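Anti-H(O) lectin 1 (Ulex europaeus, PDB 1JXN) binds L-fucose as a calcium- and manganese-containing legume lectin. Local coordinates at residues F72-E77 against A168-I173; D87-F92 against V124-I129; F107-D112 against G213-T218; I143-N148 against I194-I199. One frame throughout, in Å; residues are numbered along the deposited sequence.

Contact 1 of 4, residues F72-E77 against A168-I173; sequences FSFFME and ANVEII
Phe72 and Phe74 pair with Val170 and Ala168 where strands 67-78 and 168-175 run antiparallel in one sheet of the legume lectin beta-sandwich. Two hydrogen-bonded pairs hold the backbones: Phe72 with Val170, and Phe74 with Ala168, with Ser73 and Asn169 forming the non-hydrogen-bonded pair between them. Val170 N gives the straighter of the two bonds in its pair, 2.8 Å to Phe72 O.

Side chains decide the character of the inner face. Both phenylalanines hold CG between the backbone N and the carbonyl carbon (chi1 58° for Phe72, 69° for Phe74), which swings each ring across to the partner strand. The Phe72 ring lies alongside Val170 and takes its CB over one face, a CH-pi contact 3.8 Å from CB to the ring centroid. Ile172 reaches the same ring differently: its CD1 comes in the ring plane against the edge at CE2. The Phe74 ring has Ala168 CB over one face, offset toward the rim. A branched valine suits this place because its three carbons serve two rings at once, CG1 and CB touching Phe72 while CG2 faces the edge of Phe74. These rings also meet others edge-to-face, Phe72 with Phe214 and Phe74 with Phe126, both of the facing sheet.

Ser73 and Asn169 project to the other face, where both are partly exposed, so polar side chains fit. Ser73 OG makes a weak hydrogen bond with Asn230 OD1. The tightest apolar approach between the two segments is Phe74 CE2 to Val170 CG2, 3.4 Å.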
loop_
_atom_site.group_PDB
_atom_site.type_symbol
_atom_site.label_atom_id
_atom_site.label_comp_id
_atom_site.label_asym_id
_atom_site.label_seq_id
_atom_site.Cartn_x
_atom_site.Cartn_y
_atom_site.Cartn_z
ATOM N N PHE A 72 -0.136 -3.250 -17.120
ATOM C CA PHE A 72 -0.951 -2.075 -17.312
ATOM C C PHE A 72 -1.160 -1.823 -18.787
ATOM O O PHE A 72 -0.329 -2.204 -19.613
ATOM C CB PHE A 72 -0.278 -0.854 -16.674
ATOM C CG PHE A 72 1.114 -0.564 -17.205
ATOM C CD1 PHE A 72 1.331 0.482 -18.107
ATOM C CD2 PHE A 72 2.212 -1.322 -16.779
ATOM C CE1 PHE A 72 2.616 0.766 -18.571
ATOM C CE2 PHE A 72 3.499 -1.042 -17.238
ATOM C CZ PHE A 72 3.702 0.002 -18.132
ATOM N N SER A 73 -2.276 -1.191 -19.124
ATOM C CA SER A 73 -2.561 -0.857 -20.512
ATOM C C SER A 73 -2.516 0.652 -20.578
ATOM O O SER A 73 -3.011 1.298 -19.668
ATOM C CB SER A 73 -3.960 -1.311 -20.901
ATOM O OG SER A 73 -4.141 -2.687 -20.657
ATOM N N PHE A 74 -1.893 1.217 -21.606
ATOM C CA PHE A 74 -1.851 2.668 -21.741
ATOM C C PHE A 74 -2.087 3.005 -23.201
ATOM O O PHE A 74 -2.073 2.115 -24.052
ATOM C CB PHE A 74 -0.503 3.235 -21.284
ATOM C CG PHE A 74 0.652 2.890 -22.192
ATOM C CD1 PHE A 74 0.988 3.721 -23.268
ATOM C CD2 PHE A 74 1.401 1.729 -21.986
ATOM C CE1 PHE A 74 2.051 3.395 -24.124
ATOM C CE2 PHE A 74 2.468 1.397 -22.835
ATOM C CZ PHE A 74 2.791 2.230 -23.907
ATOM N N PHE A 75 -2.385 4.263 -23.482
ATOM C CA PHE A 75 -2.575 4.705 -24.859
ATOM C C PHE A 75 -2.017 6.116 -24.899
ATOM O O PHE A 75 -1.730 6.691 -23.850
ATOM C CB PHE A 75 -4.051 4.607 -25.353
ATOM C CG PHE A 75 -5.023 5.536 -24.646
ATOM C CD1 PHE A 75 -5.692 5.120 -23.485
ATOM C CD2 PHE A 75 -5.271 6.824 -25.139
ATOM C CE1 PHE A 75 -6.591 5.969 -22.826
ATOM C CE2 PHE A 75 -6.165 7.683 -24.493
ATOM C CZ PHE A 75 -6.832 7.258 -23.329
ATOM N N MET A 76 -1.771 6.639 -26.094
ATOM C CA MET A 76 -1.209 7.976 -26.229
ATOM C C MET A 76 -2.060 8.741 -27.207
ATOM O O MET A 76 -2.714 8.159 -28.049
ATOM C CB MET A 76 0.225 7.911 -26.761
ATOM C CG MET A 76 1.120 6.863 -26.111
ATOM S SD MET A 76 2.768 6.903 -26.820
ATOM C CE MET A 76 2.519 6.049 -28.347
ATOM N N GLU A 77 -2.071 10.053 -27.081
ATOM C CA GLU A 77 -2.861 10.878 -27.972
ATOM C C GLU A 77 -2.065 12.104 -28.355
ATOM O O GLU A 77 -1.432 12.744 -27.502
ATOM C CB GLU A 77 -4.168 11.318 -27.292
ATOM C CG GLU A 77 -5.104 10.182 -26.902
ATOM C CD GLU A 77 -6.280 10.655 -26.076
ATOM O OE1 GLU A 77 -6.074 11.388 -25.071
ATOM O OE2 GLU A 77 -7.414 10.280 -26.435
ATOM N N ALA A 168 -2.116 -0.287 -25.734
ATOM C CA ALA A 168 -1.010 -1.216 -25.601
ATOM C C ALA A 168 -0.991 -1.830 -24.199
ATOM O O ALA A 168 -1.199 -1.135 -23.201
ATOM C CB ALA A 168 0.302 -0.505 -25.901
ATOM N N ASN A 169 -0.784 -3.141 -24.144
ATOM C CA ASN A 169 -0.710 -3.872 -22.885
ATOM C C ASN A 169 0.742 -4.166 -22.559
ATOM O O ASN A 169 1.453 -4.806 -23.336
ATOM C CB ASN A 169 -1.439 -5.211 -22.971
ATOM C CG ASN A 169 -2.901 -5.060 -23.268
ATOM O OD1 ASN A 169 -3.510 -5.944 -23.859
ATOM N ND2 ASN A 169 -3.477 -3.939 -22.875
ATOM N N VAL A 170 1.170 -3.745 -21.389
ATOM C CA VAL A 170 2.527 -3.975 -20.971
ATOM C C VAL A 170 2.565 -4.930 -19.788
ATOM O O VAL A 170 1.650 -4.958 -18.966
ATOM C CB VAL A 170 3.191 -2.651 -20.589
ATOM C CG1 VAL A 170 4.597 -2.895 -20.047
ATOM C CG2 VAL A 170 3.202 -1.727 -21.796
ATOM N N GLU A 171 3.589 -5.764 -19.744
ATOM C CA GLU A 171 3.758 -6.682 -18.630
ATOM C C GLU A 171 5.245 -6.804 -18.363
ATOM O O GLU A 171 6.035 -7.147 -19.258
ATOM C CB GLU A 171 3.181 -8.064 -18.909
ATOM C CG GLU A 171 3.281 -8.980 -17.677
ATOM C CD GLU A 171 2.920 -10.426 -17.965
ATOM O OE1 GLU A 171 3.189 -11.284 -17.100
ATOM O OE2 GLU A 171 2.368 -10.715 -19.054
ATOM N N ILE A 172 5.611 -6.556 -17.116
ATOM C CA ILE A 172 6.999 -6.595 -16.704
ATOM C C ILE A 172 7.111 -7.652 -15.631
ATOM O O ILE A 172 6.231 -7.778 -14.778
ATOM C CB ILE A 172 7.421 -5.215 -16.136
ATOM C CG1 ILE A 172 7.273 -4.148 -17.218
ATOM C CG2 ILE A 172 8.847 -5.245 -15.601
ATOM C CD1 ILE A 172 6.483 -2.930 -16.764
ATOM N N ILE A 173 8.141 -8.473 -15.721
ATOM C CA ILE A 173 8.339 -9.478 -14.705
ATOM C C ILE A 173 9.809 -9.460 -14.345
ATOM O O ILE A 173 10.659 -9.366 -15.214
ATOM C CB ILE A 173 7.827 -10.914 -15.140
ATOM C CG1 ILE A 173 8.968 -11.828 -15.591
ATOM C CG2 ILE A 173 6.768 -10.811 -16.234
ATOM C CD1 ILE A 173 9.418 -12.806 -14.510
#

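Contact 2 of 4, residues D87-F92 against V124-I129; sequences DGLTFF and VEFDTI. With MN (manganese (II) ion), chain F; CA (calcium ion), chain G; MFU (methyl alpha-L-fucopyranoside), chain E.
Asp87 begins the 87-92 segment beside Thr128 and Ile129, where the fucose pocket and the metal site of the lectin meet. Its carboxylate stands beside Ile129 CG2, and OD2 accepts a 2.7 Å hydrogen bond from O4 of the methyl fucoside. A water bound to the calcium donates to the same OD2 and to Asp87 O, linking sugar and metal. The cis peptide before Asp87 is a hallmark of legume lectins. Asp87 O also receives Thr128 N, which lies well above the carbonyl plane.

Gly88 follows with backbone angles only glycine tolerates well, and its CA approaches Phe126 O at 3.3 Å in a CA-H...O contact. Leu89 forms a hydrogen-bonded pair with Phe126; its CD2 packs on Phe126 CB at 3.7 Å, while Leu89 O lies at the edge of the Phe126 ring. Thr90 turns to the other face, with OG1 near Glu125 CB. Phe91 O accepts Val124 N at 2.9 Å, but the return bond is weak.

Opposite, acidic residues suit the two cations. Glu125, extended beyond CG, binds the manganese through OE1. Asp127 bridges the metals: with CG anti to the backbone N (chi1 -160°), OD1 lies 2.3 Å from the manganese and also binds the calcium, while OD2 binds the calcium and accepts Ile129 N in an Asx turn. Ile129 O is a further calcium ligand; Asn134 and Asp137 complete the protein ligands of the calcium.

Strand 88-94 lies between strands 122-127 and 209-219, and strand 142-147 adjoins 122-127 beyond; Leu89 and Phe126 pack on Phe74 of strand 67-78.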
loop_
_atom_site.group_PDB
_atom_site.type_symbol
_atom_site.label_atom_id
_atom_site.label_comp_id
_atom_site.label_asym_id
_atom_site.label_seq_id
_atom_site.Cartn_x
_atom_site.Cartn_y
_atom_site.Cartn_z
ATOM N N ASP A 87 7.492 12.255 -25.530
ATOM C CA ASP A 87 8.818 11.643 -25.416
ATOM C C ASP A 87 8.560 10.226 -24.928
ATOM O O ASP A 87 9.436 9.365 -25.034
ATOM C CB ASP A 87 9.635 12.326 -24.351
ATOM C CG ASP A 87 10.322 13.534 -24.858
ATOM O OD1 ASP A 87 9.763 14.639 -24.711
ATOM O OD2 ASP A 87 11.441 13.385 -25.399
ATOM N N GLY A 88 7.403 10.033 -24.285
ATOM C CA GLY A 88 7.024 8.717 -23.806
ATOM C C GLY A 88 6.667 8.597 -22.336
ATOM O O GLY A 88 6.470 9.597 -21.639
ATOM N N LEU A 89 6.609 7.357 -21.864
ATOM C CA LEU A 89 6.275 7.071 -20.470
ATOM C C LEU A 89 7.279 6.091 -19.885
ATOM O O LEU A 89 8.179 5.607 -20.578
ATOM C CB LEU A 89 4.862 6.502 -20.340
ATOM C CG LEU A 89 4.609 5.176 -21.042
ATOM C CD1 LEU A 89 3.394 4.493 -20.439
ATOM C CD2 LEU A 89 4.426 5.411 -22.530
ATOM N N THR A 90 7.080 5.752 -18.621
ATOM C CA THR A 90 7.985 4.862 -17.919
ATOM C C THR A 90 7.323 4.199 -16.718
ATOM O O THR A 90 6.302 4.680 -16.222
ATOM C CB THR A 90 9.153 5.696 -17.377
ATOM O OG1 THR A 90 9.954 6.157 -18.472
ATOM C CG2 THR A 90 9.998 4.904 -16.418
ATOM N N PHE A 91 7.834 3.029 -16.353
ATOM C CA PHE A 91 7.411 2.342 -15.143
ATOM C C PHE A 91 8.733 2.320 -14.358
ATOM O O PHE A 91 9.750 1.860 -14.881
ATOM C CB PHE A 91 6.941 0.918 -15.379
ATOM C CG PHE A 91 6.737 0.166 -14.099
ATOM C CD1 PHE A 91 7.556 -0.897 -13.763
ATOM C CD2 PHE A 91 5.776 0.586 -13.183
ATOM C CE1 PHE A 91 7.432 -1.535 -12.533
ATOM C CE2 PHE A 91 5.643 -0.038 -11.959
ATOM C CZ PHE A 91 6.473 -1.104 -11.626
ATOM N N PHE A 92 8.737 2.785 -13.116
ATOM C CA PHE A 92 9.997 2.831 -12.401
ATOM C C PHE A 92 10.003 2.510 -10.911
ATOM O O PHE A 92 8.977 2.612 -10.216
ATOM C CB PHE A 92 10.643 4.204 -12.616
ATOM C CG PHE A 92 9.930 5.334 -11.899
ATOM C CD1 PHE A 92 8.610 5.667 -12.215
ATOM C CD2 PHE A 92 10.575 6.056 -10.892
ATOM C CE1 PHE A 92 7.952 6.697 -11.542
ATOM C CE2 PHE A 92 9.921 7.092 -10.215
ATOM C CZ PHE A 92 8.608 7.407 -10.545
ATOM N N VAL A 124 11.536 0.907 -16.952
ATOM C CA VAL A 124 11.296 0.258 -18.227
ATOM C C VAL A 124 10.650 1.360 -19.063
ATOM O O VAL A 124 9.470 1.675 -18.882
ATOM C CB VAL A 124 10.326 -0.944 -18.084
ATOM C CG1 VAL A 124 9.983 -1.503 -19.440
ATOM C CG2 VAL A 124 10.948 -2.020 -17.229
ATOM N N GLU A 125 11.440 2.000 -19.919
ATOM C CA GLU A 125 10.936 3.081 -20.750
ATOM C C GLU A 125 10.307 2.653 -22.063
ATOM O O GLU A 125 10.582 1.581 -22.600
ATOM C CB GLU A 125 12.037 4.101 -21.031
ATOM C CG GLU A 125 13.206 3.545 -21.825
ATOM C CD GLU A 125 14.027 4.613 -22.501
ATOM O OE1 GLU A 125 14.101 4.586 -23.740
ATOM O OE2 GLU A 125 14.606 5.471 -21.812
ATOM N N PHE A 126 9.405 3.504 -22.532
ATOM C CA PHE A 126 8.695 3.352 -23.796
ATOM C C PHE A 126 8.954 4.724 -24.403
ATOM O O PHE A 126 8.165 5.665 -24.231
ATOM C CB PHE A 126 7.205 3.121 -23.552
ATOM C CG PHE A 126 6.922 1.921 -22.709
ATOM C CD1 PHE A 126 7.154 1.949 -21.337
ATOM C CD2 PHE A 126 6.491 0.743 -23.289
ATOM C CE1 PHE A 126 6.969 0.826 -20.554
ATOM C CE2 PHE A 126 6.300 -0.395 -22.516
ATOM C CZ PHE A 126 6.543 -0.349 -21.143
ATOM N N ASP A 127 10.129 4.835 -25.021
ATOM C CA ASP A 127 10.631 6.062 -25.627
ATOM C C ASP A 127 10.082 6.288 -27.034
ATOM O O ASP A 127 10.312 5.483 -27.932
ATOM C CB ASP A 127 12.151 5.972 -25.668
ATOM C CG ASP A 127 12.816 7.307 -25.816
ATOM O OD1 ASP A 127 13.927 7.463 -25.277
ATOM O OD2 ASP A 127 12.242 8.205 -26.463
ATOM N N THR A 128 9.376 7.395 -27.239
ATOM C CA THR A 128 8.799 7.680 -28.550
ATOM C C THR A 128 9.654 8.530 -29.497
ATOM O O THR A 128 9.321 8.647 -30.676
ATOM C CB THR A 128 7.401 8.303 -28.435
ATOM O OG1 THR A 128 7.496 9.562 -27.768
ATOM C CG2 THR A 128 6.461 7.399 -27.648
ATOM N N ILE A 129 10.722 9.154 -28.991
ATOM C CA ILE A 129 11.603 9.957 -29.852
ATOM C C ILE A 129 13.098 9.780 -29.524
ATOM O O ILE A 129 13.574 10.136 -28.438
ATOM C CB ILE A 129 11.203 11.459 -29.889
ATOM C CG1 ILE A 129 11.617 12.081 -31.230
ATOM C CG2 ILE A 129 11.836 12.231 -28.743
ATOM C CD1 ILE A 129 10.810 11.601 -32.432
HETATM MN MN MN F . 15.554 6.002 -24.640
HETATM CA CA CA G . 14.097 9.576 -26.034
HETATM C C1 MFU E . 15.606 17.638 -26.545
HETATM C C2 MFU E . 15.598 17.137 -25.080
HETATM C C3 MFU E . 14.170 17.341 -24.527
HETATM C C4 MFU E . 13.170 16.548 -25.402
HETATM C C5 MFU E . 13.243 17.047 -26.847
HETATM C C6 MFU E . 12.257 16.257 -27.745
HETATM O O1 MFU E . 15.322 19.089 -26.555
HETATM O O2 MFU E . 16.579 17.848 -24.312
HETATM O O3 MFU E . 14.111 16.901 -23.181
HETATM O O4 MFU E . 13.486 15.160 -25.362
HETATM O O5 MFU E . 14.593 16.910 -27.348
HETATM C CM MFU E . 16.094 20.256 -26.177
HETATM O O HOH W 1 12.334 10.737 -25.276
HETATM O O HOH W 2 16.256 7.441 -23.115
HETATM O O HOH W 3 16.877 4.276 -24.514
HETATM O O HOH W 4 15.136 9.877 -23.942
#

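Contact 3 of 4, residues F107-D112 against G213-T218; sequences FGLFND and GFSGST. Unlike the reference sequence in segment 107-112: Asn111 (reference Glu). Unlike the reference sequence in segment 213-218: Ser217 (reference Gly).
Phe107 overlaps Ser215 and Ser217, the two serines that strand 209-219 turns toward the loop between strands 88-94 and 122-127. The hydroxyl of Ser215 donates a 2.6 Å hydrogen bond to Phe107 O, arriving tilted 23° from the carbonyl plane, and the same OG lies 3.6 Å from Phe107 CB. Ser217 approaches differently. Its OG sits 3.1 Å from Phe107 CA and 3.5 Å from CD2, meeting the ring obliquely, and has its hydrogen-bond partner in Gly104 O of the same loop.

Phe107 keeps CG beside its backbone N (chi1 -59°), which directs the ring toward Glu125 and Asp127 of the metal site. Leu109, two residues on, returns to the strand, and its CD2 lies 4.0 Å from Ser215 CB, the apolar part of a residue whose hydroxyl is bonded to Phe107 O. Thr90 of the neighbouring strand touches Phe107, Leu109 and Ser215.

Serine suits position 215 because it is small enough to let the loop lie close and still carries a polar atom. The two hydroxyls give loop carbonyls, Phe107 O and Gly104 O, hydrogen-bond partners from the strand, so the contact is polar at its centre with a modest apolar fringe.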
loop_
_atom_site.group_PDB
_atom_site.type_symbol
_atom_site.label_atom_id
_atom_site.label_comp_id
_atom_site.label_asym_id
_atom_site.label_seq_id
_atom_site.Cartn_x
_atom_site.Cartn_y
_atom_site.Cartn_z
ATOM N N PHE A 107 12.231 12.019 -19.013
ATOM C CA PHE A 107 11.062 11.413 -18.360
ATOM C C PHE A 107 10.675 11.832 -16.936
ATOM O O PHE A 107 9.692 11.330 -16.396
ATOM C CB PHE A 107 11.196 9.891 -18.396
ATOM C CG PHE A 107 11.309 9.325 -19.780
ATOM C CD1 PHE A 107 12.521 8.790 -20.228
ATOM C CD2 PHE A 107 10.200 9.313 -20.635
ATOM C CE1 PHE A 107 12.623 8.250 -21.505
ATOM C CE2 PHE A 107 10.287 8.778 -21.913
ATOM C CZ PHE A 107 11.499 8.243 -22.356
ATOM N N GLY A 108 11.431 12.753 -16.343
ATOM C CA GLY A 108 11.173 13.196 -14.981
ATOM C C GLY A 108 12.061 12.474 -13.974
ATOM O O GLY A 108 12.217 12.926 -12.838
ATOM N N LEU A 109 12.682 11.376 -14.396
ATOM C CA LEU A 109 13.538 10.585 -13.516
ATOM C C LEU A 109 14.968 11.078 -13.367
ATOM O O LEU A 109 15.559 10.942 -12.301
ATOM C CB LEU A 109 13.588 9.146 -14.000
ATOM C CG LEU A 109 12.272 8.568 -14.481
ATOM C CD1 LEU A 109 12.495 7.149 -14.954
ATOM C CD2 LEU A 109 11.250 8.611 -13.370
ATOM N N PHE A 110 15.518 11.635 -14.445
ATOM C CA PHE A 110 16.907 12.106 -14.473
ATOM C C PHE A 110 17.016 13.587 -14.810
ATOM O O PHE A 110 16.215 14.105 -15.591
ATOM C CB PHE A 110 17.682 11.297 -15.517
ATOM C CG PHE A 110 17.331 9.824 -15.531
ATOM C CD1 PHE A 110 17.949 8.935 -14.646
ATOM C CD2 PHE A 110 16.393 9.324 -16.437
ATOM C CE1 PHE A 110 17.635 7.574 -14.666
ATOM C CE2 PHE A 110 16.078 7.963 -16.462
ATOM C CZ PHE A 110 16.703 7.089 -15.577
ATOM N N ASN A 111 18.020 14.264 -14.248
ATOM C CA ASN A 111 18.211 15.698 -14.500
ATOM C C ASN A 111 19.179 16.034 -15.656
ATOM O O ASN A 111 19.340 17.198 -16.021
ATOM C CB ASN A 111 18.531 16.476 -13.189
ATOM C CG ASN A 111 19.707 15.888 -12.385
ATOM O OD1 ASN A 111 20.363 14.949 -12.828
ATOM N ND2 ASN A 111 19.990 16.473 -11.207
ATOM N N ASP A 112 19.764 14.994 -16.258
ATOM C CA ASP A 112 20.687 15.090 -17.415
ATOM C C ASP A 112 21.177 13.691 -17.867
ATOM O O ASP A 112 20.705 12.679 -17.339
ATOM C CB ASP A 112 21.853 16.095 -17.192
ATOM C CG ASP A 112 22.713 15.782 -15.960
ATOM O OD1 ASP A 112 22.871 16.686 -15.107
ATOM O OD2 ASP A 112 23.282 14.674 -15.868
ATOM N N GLY A 213 5.858 3.027 -9.831
ATOM C CA GLY A 213 4.883 3.912 -10.421
ATOM C C GLY A 213 5.130 4.184 -11.873
ATOM O O GLY A 213 5.746 3.386 -12.553
ATOM N N PHE A 214 4.678 5.340 -12.327
ATOM C CA PHE A 214 4.806 5.736 -13.721
ATOM C C PHE A 214 5.288 7.177 -13.879
ATOM O O PHE A 214 5.258 7.971 -12.933
ATOM C CB PHE A 214 3.442 5.642 -14.409
ATOM C CG PHE A 214 2.812 4.266 -14.393
ATOM C CD1 PHE A 214 1.684 4.019 -13.615
ATOM C CD2 PHE A 214 3.270 3.260 -15.233
ATOM C CE1 PHE A 214 1.034 2.814 -13.684
ATOM C CE2 PHE A 214 2.620 2.059 -15.299
ATOM C CZ PHE A 214 1.496 1.832 -14.525
ATOM N N SER A 215 5.725 7.513 -15.085
ATOM C CA SER A 215 6.172 8.868 -15.393
ATOM C C SER A 215 5.902 9.086 -16.873
ATOM O O SER A 215 5.983 8.134 -17.652
ATOM C CB SER A 215 7.653 9.052 -15.074
ATOM O OG SER A 215 8.433 9.003 -16.252
ATOM N N GLY A 216 5.572 10.314 -17.270
ATOM C CA GLY A 216 5.278 10.594 -18.669
ATOM C C GLY A 216 5.633 12.017 -19.056
ATOM O O GLY A 216 5.271 12.955 -18.341
ATOM N N SER A 217 6.315 12.187 -20.192
ATOM C CA SER A 217 6.744 13.511 -20.660
ATOM C C SER A 217 6.667 13.724 -22.172
ATOM O O SER A 217 6.673 12.774 -22.947
ATOM C CB SER A 217 8.164 13.784 -20.193
ATOM O OG SER A 217 8.927 12.599 -20.218
ATOM N N THR A 218 6.622 14.987 -22.576
ATOM C CA THR A 218 6.524 15.380 -23.979
ATOM C C THR A 218 7.326 16.671 -24.162
ATOM O O THR A 218 8.066 17.072 -23.265
ATOM C CB THR A 218 5.039 15.599 -24.379
ATOM O OG1 THR A 218 4.940 15.772 -25.790
ATOM C CG2 THR A 218 4.466 16.825 -23.698
#

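Contact 4 of 4, residues I143-N148 against I194-I199; sequences IGIDVN and ISVTSI
The space between the two sheets of the legume lectin sandwich is bridged here: strand 142-147 belongs to the metal-bearing sheet and strand 192-199 to the sheet facing it. The short segments run nearly parallel, 20° apart, with axes 7.1 Å from each other at closest approach, so side chains rather than backbone fill the gap.

Ile143 and Ile194 reach toward each other tip to tip, CD1 of Ile143 meeting CG2 of Ile194 at 3.6 Å. The other branch of Ile143, CG2, lies 3.5 Å from Val196 CG1. That methyl sits between the backbone N and carbonyl carbon of Val196 (chi1 61°), a torsion that points it at the opposing strand, where it also touches Ile145 CG1 at 4.1 Å. Val196 thus fits between the two isoleucines. Ile145 extends beyond it, its CD1 pressing on Ser198 CB at 3.4 Å, a tight approach, and lying near Thr197 O, which is hydrogen-bonded to Asn154.

Leu185 of strand 180-187 packs on both Ile143 and Ile194. Beta-branched residues suit extended strands, and here their methyls meet across the gap. The contact is almost wholly apolar, which implies that burial of hydrocarbon and close fit, not directed bonds, hold these two strands together.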
loop_
_atom_site.group_PDB
_atom_site.type_symbol
_atom_site.label_atom_id
_atom_site.label_comp_id
_atom_site.label_asym_id
_atom_site.label_seq_id
_atom_site.Cartn_x
_atom_site.Cartn_y
_atom_site.Cartn_z
ATOM N N ILE A 143 11.768 0.811 -26.824
ATOM C CA ILE A 143 11.514 0.410 -25.448
ATOM C C ILE A 143 12.875 0.062 -24.836
ATOM O O ILE A 143 13.706 -0.549 -25.492
ATOM C CB ILE A 143 10.566 -0.799 -25.430
ATOM C CG1 ILE A 143 9.156 -0.322 -25.771
ATOM C CG2 ILE A 143 10.629 -1.541 -24.091
ATOM C CD1 ILE A 143 8.182 -1.435 -26.010
ATOM N N GLY A 144 13.128 0.477 -23.606
ATOM C CA GLY A 144 14.403 0.171 -23.003
ATOM C C GLY A 144 14.387 0.060 -21.488
ATOM O O GLY A 144 13.432 0.462 -20.823
ATOM N N ILE A 145 15.447 -0.530 -20.949
ATOM C CA ILE A 145 15.605 -0.688 -19.516
ATOM C C ILE A 145 16.666 0.320 -19.081
ATOM O O ILE A 145 17.806 0.266 -19.549
ATOM C CB ILE A 145 16.020 -2.122 -19.194
ATOM C CG1 ILE A 145 14.823 -3.052 -19.431
ATOM C CG2 ILE A 145 16.569 -2.208 -17.785
ATOM C CD1 ILE A 145 15.142 -4.535 -19.430
ATOM N N ASP A 146 16.268 1.278 -18.245
ATOM C CA ASP A 146 17.164 2.327 -17.765
ATOM C C ASP A 146 17.688 2.036 -16.369
ATOM O O ASP A 146 16.915 1.955 -15.423
ATOM C CB ASP A 146 16.443 3.674 -17.710
ATOM C CG ASP A 146 15.891 4.125 -19.056
ATOM O OD1 ASP A 146 15.933 3.360 -20.038
ATOM O OD2 ASP A 146 15.391 5.271 -19.103
ATOM N N VAL A 147 19.001 1.936 -16.220
ATOM C CA VAL A 147 19.572 1.671 -14.912
ATOM C C VAL A 147 20.460 2.845 -14.519
ATOM O O VAL A 147 21.551 3.019 -15.062
ATOM C CB VAL A 147 20.395 0.357 -14.891
ATOM C CG1 VAL A 147 20.763 -0.003 -13.476
ATOM C CG2 VAL A 147 19.630 -0.775 -15.557
ATOM N N ASN A 148 19.972 3.676 -13.602
ATOM C CA ASN A 148 20.721 4.839 -13.120
ATOM C C ASN A 148 21.147 5.771 -14.237
ATOM O O ASN A 148 22.104 6.524 -14.085
ATOM C CB ASN A 148 21.950 4.397 -12.318
ATOM C CG ASN A 148 21.582 3.745 -11.015
ATOM O OD1 ASN A 148 20.596 4.114 -10.386
ATOM N ND2 ASN A 148 22.361 2.749 -10.610
ATOM N N ILE A 194 6.560 -7.042 -28.688
ATOM C CA ILE A 194 7.946 -6.613 -28.663
ATOM C C ILE A 194 8.356 -6.775 -27.194
ATOM O O ILE A 194 7.508 -6.689 -26.300
ATOM C CB ILE A 194 8.069 -5.128 -29.097
ATOM C CG1 ILE A 194 9.532 -4.693 -29.158
ATOM C CG2 ILE A 194 7.334 -4.235 -28.136
ATOM C CD1 ILE A 194 9.731 -3.160 -29.237
ATOM N N SER A 195 9.620 -7.078 -26.936
ATOM C CA SER A 195 10.059 -7.227 -25.562
ATOM C C SER A 195 11.540 -6.977 -25.439
ATOM O O SER A 195 12.296 -7.242 -26.362
ATOM C CB SER A 195 9.743 -8.628 -25.043
ATOM O OG SER A 195 10.718 -9.560 -25.476
ATOM N N VAL A 196 11.935 -6.451 -24.288
ATOM C CA VAL A 196 13.322 -6.177 -23.976
ATOM C C VAL A 196 13.608 -6.863 -22.644
ATOM O O VAL A 196 12.866 -6.701 -21.683
ATOM C CB VAL A 196 13.592 -4.656 -23.892
ATOM C CG1 VAL A 196 12.765 -4.011 -22.805
ATOM C CG2 VAL A 196 15.071 -4.394 -23.671
ATOM N N THR A 197 14.647 -7.687 -22.626
ATOM C CA THR A 197 15.061 -8.425 -21.442
ATOM C C THR A 197 16.370 -7.845 -20.924
ATOM O O THR A 197 16.982 -7.023 -21.591
ATOM C CB THR A 197 15.258 -9.892 -21.813
ATOM O OG1 THR A 197 13.998 -10.426 -22.241
ATOM C CG2 THR A 197 15.781 -10.702 -20.643
ATOM N N SER A 198 16.754 -8.189 -19.703
ATOM C CA SER A 198 18.016 -7.708 -19.154
ATOM C C SER A 198 18.275 -8.303 -17.795
ATOM O O SER A 198 17.352 -8.695 -17.108
ATOM C CB SER A 198 18.039 -6.188 -19.057
ATOM O OG SER A 198 19.364 -5.710 -18.917
ATOM N N ILE A 199 19.539 -8.419 -17.419
ATOM C CA ILE A 199 19.865 -8.966 -16.109
ATOM C C ILE A 199 20.494 -7.867 -15.260
ATOM O O ILE A 199 21.618 -7.438 -15.518
ATOM C CB ILE A 199 20.785 -10.204 -16.203
ATOM C CG1 ILE A 199 20.062 -11.367 -16.895
ATOM C CG2 ILE A 199 21.210 -10.655 -14.815
ATOM C CD1 ILE A 199 19.979 -11.267 -18.408
#

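How the contacts relate
Along the chain the segments come in the order 72-77, 87-92, 107-112, 124-129, 143-148, 168-173, 194-199 and 213-218, so contacts 1 and 3 alternate while contact 2 closes before contact 4 opens. Contact 1 lies within one sheet and contact 2 within the other, centres about 11 Å apart, and they touch through Val170 and Phe126. Contact 3, its centre about 8 Å from contact 2's, ties the loop to the next strand of the second sheet. Contact 4 spans both sheets, its centre about 11 Å from contact 2's; there Glu125 N lies 2.7 Å from Gly144 O. This is consistent with a metal and fucose site at loop ends of the second sheet, backed by the first.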